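Local coordinates for protein ribonucleoside-diphosphate reductase subunit beta (Clostridium botulinum, PDB 6ZJK) that forms the diiron-binding R2 subunit of a ribonucleotide reductase, which probably supplies the radical needed to convert ribonucleoside diphosphates to deoxyribonucleotides, at residues M198-S210 and Y302-I314. Residues are numbered along the deposited sequence; the frame is centred on the assembly and turned at random.
Sequences MANYILEGIYFYS and YIKYLSNLRLVAI. With FE (Fe (III) ion), chain G.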
loop_
_atom_site.group_PDB
_atom_site.type_symbol
_atom_site.label_atom_id
_atom_site.label_comp_id
_atom_site.label_asym_id
_atom_site.label_seq_id
_atom_site.Cartn_x
_atom_site.Cartn_y
_atom_site.Cartn_z
ATOM N N MET A 198 5.304 8.913 17.145
ATOM C CA MET A 198 5.641 10.306 17.279
ATOM C C MET A 198 6.730 10.672 16.270
ATOM O O MET A 198 6.704 11.698 15.715
ATOM C CB MET A 198 5.979 10.613 18.748
ATOM C CG MET A 198 6.219 12.039 19.146
ATOM S SD MET A 198 5.012 13.258 18.864
ATOM C CE MET A 198 5.961 14.712 18.961
ATOM N N ALA A 199 7.645 9.763 16.008
ATOM C CA ALA A 199 8.690 9.974 15.014
ATOM C C ALA A 199 8.104 10.240 13.645
ATOM O O ALA A 199 8.483 11.153 12.981
ATOM C CB ALA A 199 9.577 8.798 14.966
ATOM N N ASN A 200 7.154 9.420 13.240
ATOM C CA ASN A 200 6.461 9.619 12.019
ATOM C C ASN A 200 5.863 10.970 11.919
ATOM O O ASN A 200 5.960 11.582 10.930
ATOM C CB ASN A 200 5.292 8.682 11.989
ATOM C CG ASN A 200 5.458 7.576 11.042
ATOM O OD1 ASN A 200 5.322 7.755 9.882
ATOM N ND2 ASN A 200 5.744 6.416 11.548
ATOM N N TYR A 201 5.156 11.399 12.957
ATOM C CA TYR A 201 4.495 12.692 12.998
ATOM C C TYR A 201 5.502 13.812 12.796
ATOM O O TYR A 201 5.296 14.686 12.044
ATOM C CB TYR A 201 3.669 12.836 14.296
ATOM C CG TYR A 201 2.872 14.090 14.448
ATOM C CD1 TYR A 201 1.989 14.464 13.519
ATOM C CD2 TYR A 201 3.010 14.891 15.555
ATOM C CE1 TYR A 201 1.298 15.615 13.638
ATOM C CE2 TYR A 201 2.299 16.036 15.690
ATOM C CZ TYR A 201 1.439 16.382 14.731
ATOM O OH TYR A 201 0.736 17.479 14.775
ATOM N N ILE A 202 6.627 13.722 13.454
ATOM C CA ILE A 202 7.678 14.705 13.300
ATOM C C ILE A 202 8.204 14.739 11.871
ATOM O O ILE A 202 8.245 15.754 11.282
ATOM C CB ILE A 202 8.806 14.448 14.274
ATOM C CG1 ILE A 202 8.368 14.821 15.668
ATOM C CG2 ILE A 202 10.022 15.235 13.882
ATOM C CD1 ILE A 202 9.179 14.201 16.742
ATOM N N LEU A 203 8.493 13.575 11.332
ATOM C CA LEU A 203 9.008 13.425 9.984
ATOM C C LEU A 203 8.178 14.116 8.963
ATOM O O LEU A 203 8.655 14.877 8.238
ATOM C CB LEU A 203 9.203 11.974 9.645
ATOM C CG LEU A 203 9.640 11.590 8.232
ATOM C CD1 LEU A 203 10.231 10.222 8.218
ATOM C CD2 LEU A 203 8.597 11.720 7.188
ATOM N N GLU A 204 6.899 13.906 9.001
ATOM C CA GLU A 204 5.977 14.491 8.078
ATOM C C GLU A 204 5.612 15.920 8.302
ATOM O O GLU A 204 5.414 16.632 7.389
ATOM C CB GLU A 204 4.724 13.667 8.142
ATOM C CG GLU A 204 5.052 12.209 7.918
ATOM C CD GLU A 204 3.957 11.394 7.305
ATOM O OE1 GLU A 204 2.960 11.265 7.968
ATOM O OE2 GLU A 204 4.130 10.881 6.195
ATOM N N GLY A 205 5.476 16.316 9.546
ATOM C CA GLY A 205 5.076 17.673 9.852
ATOM C C GLY A 205 6.209 18.656 9.983
ATOM O O GLY A 205 5.955 19.863 10.069
ATOM N N ILE A 206 7.459 18.180 10.007
ATOM C CA ILE A 206 8.606 19.074 10.181
ATOM C C ILE A 206 9.631 18.900 9.055
ATOM O O ILE A 206 9.945 19.865 8.348
ATOM C CB ILE A 206 9.270 18.858 11.547
ATOM C CG1 ILE A 206 8.257 19.129 12.680
ATOM C CG2 ILE A 206 10.503 19.779 11.699
ATOM C CD1 ILE A 206 7.732 20.559 12.717
ATOM N N TYR A 207 10.150 17.676 8.868
ATOM C CA TYR A 207 11.252 17.493 7.917
ATOM C C TYR A 207 10.797 17.796 6.494
ATOM O O TYR A 207 11.476 18.523 5.768
ATOM C CB TYR A 207 11.836 16.073 7.997
ATOM C CG TYR A 207 12.338 15.660 9.373
ATOM C CD1 TYR A 207 12.721 16.607 10.313
ATOM C CD2 TYR A 207 12.404 14.317 9.737
ATOM C CE1 TYR A 207 13.167 16.228 11.577
ATOM C CE2 TYR A 207 12.849 13.929 10.997
ATOM C CZ TYR A 207 13.226 14.890 11.913
ATOM O OH TYR A 207 13.672 14.526 13.168
ATOM N N PHE A 208 9.610 17.355 6.159
ATOM C CA PHE A 208 9.136 17.574 4.856
ATOM C C PHE A 208 8.812 19.011 4.583
ATOM O O PHE A 208 9.030 19.459 3.522
ATOM C CB PHE A 208 7.996 16.616 4.472
ATOM C CG PHE A 208 8.434 15.490 3.617
ATOM C CD1 PHE A 208 8.597 15.646 2.285
ATOM C CD2 PHE A 208 8.724 14.316 4.153
ATOM C CE1 PHE A 208 9.040 14.617 1.525
ATOM C CE2 PHE A 208 9.184 13.286 3.408
ATOM C CZ PHE A 208 9.337 13.447 2.095
ATOM N N TYR A 209 8.268 19.711 5.558
ATOM C CA TYR A 209 7.897 21.114 5.416
ATOM C C TYR A 209 9.124 21.972 5.200
ATOM O O TYR A 209 9.094 22.880 4.483
ATOM C CB TYR A 209 6.976 21.576 6.553
ATOM C CG TYR A 209 5.551 21.235 6.270
ATOM C CD1 TYR A 209 5.085 19.989 6.476
ATOM C CD2 TYR A 209 4.704 22.147 5.757
ATOM C CE1 TYR A 209 3.796 19.650 6.188
ATOM C CE2 TYR A 209 3.411 21.827 5.468
ATOM C CZ TYR A 209 2.980 20.562 5.685
ATOM O OH TYR A 209 1.725 20.244 5.395
ATOM N N SER A 210 10.205 21.624 5.823
ATOM C CA SER A 210 11.468 22.311 5.569
ATOM C C SER A 210 11.907 22.154 4.115
ATOM O O SER A 210 12.408 23.102 3.503
ATOM C CB SER A 210 12.546 21.783 6.510
ATOM O OG SER A 210 13.840 22.277 6.155
ATOM N N TYR A 302 11.055 29.780 11.020
ATOM C CA TYR A 302 9.993 29.040 10.342
ATOM C C TYR A 302 9.806 27.661 10.962
ATOM O O TYR A 302 8.679 27.268 11.283
ATOM C CB TYR A 302 10.276 28.931 8.843
ATOM C CG TYR A 302 9.193 28.219 8.060
ATOM C CD1 TYR A 302 7.846 28.551 8.217
ATOM C CD2 TYR A 302 9.519 27.216 7.140
ATOM C CE1 TYR A 302 6.860 27.893 7.492
ATOM C CE2 TYR A 302 8.540 26.556 6.417
ATOM C CZ TYR A 302 7.216 26.895 6.595
ATOM O OH TYR A 302 6.259 26.230 5.863
ATOM N N ILE A 303 10.902 26.934 11.182
ATOM C CA ILE A 303 10.800 25.590 11.740
ATOM C C ILE A 303 10.184 25.629 13.136
ATOM O O ILE A 303 9.312 24.814 13.463
ATOM C CB ILE A 303 12.180 24.905 11.755
ATOM C CG1 ILE A 303 12.812 24.896 10.351
ATOM C CG2 ILE A 303 12.055 23.485 12.282
ATOM C CD1 ILE A 303 11.928 24.300 9.299
ATOM N N LYS A 304 10.608 26.590 13.971
ATOM C CA LYS A 304 10.071 26.688 15.324
ATOM C C LYS A 304 8.582 26.996 15.296
ATOM O O LYS A 304 7.817 26.456 16.100
ATOM C CB LYS A 304 10.839 27.746 16.137
ATOM C CG LYS A 304 12.227 27.292 16.571
ATOM C CD LYS A 304 12.978 28.318 17.444
ATOM C CE LYS A 304 14.401 27.829 17.773
ATOM N NZ LYS A 304 15.246 28.827 18.526
ATOM N N TYR A 305 8.163 27.894 14.398
ATOM C CA TYR A 305 6.744 28.214 14.259
ATOM C C TYR A 305 5.937 26.972 13.894
ATOM O O TYR A 305 4.822 26.775 14.389
ATOM C CB TYR A 305 6.557 29.310 13.204
ATOM C CG TYR A 305 5.120 29.525 12.758
ATOM C CD1 TYR A 305 4.242 30.325 13.488
ATOM C CD2 TYR A 305 4.645 28.920 11.602
ATOM C CE1 TYR A 305 2.934 30.514 13.065
ATOM C CE2 TYR A 305 3.345 29.099 11.172
ATOM C CZ TYR A 305 2.491 29.888 11.904
ATOM O OH TYR A 305 1.191 30.050 11.459
ATOM N N LEU A 306 6.469 26.146 13.000
ATOM C CA LEU A 306 5.764 24.929 12.614
ATOM C C LEU A 306 5.608 23.978 13.793
ATOM O O LEU A 306 4.549 23.364 13.961
ATOM C CB LEU A 306 6.503 24.231 11.462
ATOM C CG LEU A 306 6.373 24.896 10.091
ATOM C CD1 LEU A 306 7.171 24.137 9.002
ATOM C CD2 LEU A 306 4.923 25.020 9.687
ATOM N N SER A 307 6.649 23.842 14.623
ATOM C CA SER A 307 6.546 22.905 15.735
ATOM C C SER A 307 5.476 23.334 16.733
ATOM O O SER A 307 4.818 22.475 17.331
ATOM C CB SER A 307 7.898 22.718 16.424
ATOM O OG SER A 307 8.233 23.818 17.230
ATOM N N ASN A 308 5.259 24.646 16.911
ATOM C CA ASN A 308 4.189 25.097 17.804
ATOM C C ASN A 308 2.835 24.601 17.308
ATOM O O ASN A 308 2.016 24.116 18.095
ATOM C CB ASN A 308 4.162 26.625 17.906
ATOM C CG ASN A 308 5.407 27.198 18.553
ATOM O OD1 ASN A 308 6.165 26.508 19.234
ATOM N ND2 ASN A 308 5.624 28.474 18.329
ATOM N N LEU A 309 2.582 24.728 15.999
ATOM C CA LEU A 309 1.329 24.228 15.433
ATOM C C LEU A 309 1.209 22.718 15.630
ATOM O O LEU A 309 0.158 22.215 16.031
ATOM C CB LEU A 309 1.250 24.554 13.937
ATOM C CG LEU A 309 1.455 25.982 13.409
ATOM C CD1 LEU A 309 1.283 25.996 11.879
ATOM C CD2 LEU A 309 0.554 26.989 14.074
ATOM N N ARG A 310 2.290 21.979 15.351
ATOM C CA ARG A 310 2.232 20.523 15.424
ATOM C C ARG A 310 1.956 20.041 16.840
ATOM O O ARG A 310 1.139 19.138 17.041
ATOM C CB ARG A 310 3.536 19.914 14.911
ATOM C CG ARG A 310 3.955 20.388 13.546
ATOM C CD ARG A 310 2.869 20.181 12.488
ATOM N NE ARG A 310 3.363 20.513 11.152
ATOM C CZ ARG A 310 2.711 21.274 10.275
ATOM N NH1 ARG A 310 1.531 21.791 10.585
ATOM N NH2 ARG A 310 3.251 21.528 9.086
ATOM N N LEU A 311 2.598 20.656 17.840
ATOM C CA LEU A 311 2.422 20.209 19.216
ATOM C C LEU A 311 1.025 20.541 19.725
ATOM O O LEU A 311 0.377 19.705 20.370
ATOM C CB LEU A 311 3.496 20.821 20.126
ATOM C CG LEU A 311 4.907 20.223 20.012
ATOM C CD1 LEU A 311 5.854 20.850 21.034
ATOM C CD2 LEU A 311 4.911 18.725 20.180
ATOM N N VAL A 312 0.530 21.744 19.419
ATOM C CA VAL A 312 -0.815 22.203 19.765
ATOM C C VAL A 312 -1.855 21.199 19.286
ATOM O O VAL A 312 -2.873 20.960 19.953
ATOM C CB VAL A 312 -1.059 23.599 19.164
ATOM C CG1 VAL A 312 -2.548 23.845 18.970
ATOM C CG2 VAL A 312 -0.443 24.673 20.049
ATOM N N ALA A 313 -1.634 20.745 18.053
ATOM C CA ALA A 313 -2.582 19.875 17.358
ATOM C C ALA A 313 -2.711 18.499 17.998
ATOM O O ALA A 313 -3.692 17.799 17.725
ATOM C CB ALA A 313 -2.196 19.732 15.892
ATOM N N ILE A 314 -1.754 18.085 18.822
ATOM C CA ILE A 314 -1.904 16.857 19.588
ATOM C C ILE A 314 -2.015 17.147 21.087
ATOM O O ILE A 314 -1.757 16.270 21.916
ATOM C CB ILE A 314 -0.780 15.858 19.271
ATOM C CG1 ILE A 314 0.601 16.493 19.430
ATOM C CG2 ILE A 314 -0.903 15.393 17.821
ATOM C CD1 ILE A 314 1.714 15.489 19.381
HETATM FE FE FE G . 4.009 11.332 4.106
HETATM O O HOH W 1 6.904 24.589 3.878
HETATM O O HOH W 2 3.734 12.419 2.259
#
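Arg310 bends at chi2 (-55°), after CG has left opposite its carbonyl carbon, and this turns its chain toward Gly205 and Tyr209, while Tyr201, with CG trans to the backbone N (chi1 -177°), extends its phenol across to the backbone of Arg310. Arg310 NE donates to Gly205 O at 2.9 Å, nearly straight and within the guanidinium plane; NH2 adds a weak bond to the same oxygen. These bonds hold the guanidinium so that NH2 stands over the Tyr209 ring, 3.3 Å above its plane, in a cation-pi contact. Tyr201 OH donates to Arg310 O at 2.8 Å, the oxygen lying in the ring plane at its edge; the hydroxyl is also hydrogen-bonded to Gln246. Arg310 thus packs as a knob among Tyr201, Gly205, Ile206 and Tyr209; reciprocally, Ile206 enters a hole formed by Ile303, Leu306, Ser307 and Arg310. Ile314 CD1 touches both Tyr201 CE2 (3.8 Å) and Met198 SD (4.0 Å), and at the other end a water links Tyr209 O to Tyr302 OH. Glu204 lies next to Gly205 in the pi-type turn 203-207; its OE2 binds iron at 2.1 Å in a site completed by Glu137, Glu238, His241 and water. In the all-helical R2 fold, segment 302-313 runs roughly antiparallel (151° between segment axes) to segment 198-210 of helix 190-220, with helix 262-287 touching Met198, Ser307 and Arg310, and helix 225-255 touching Tyr209 and Ala313.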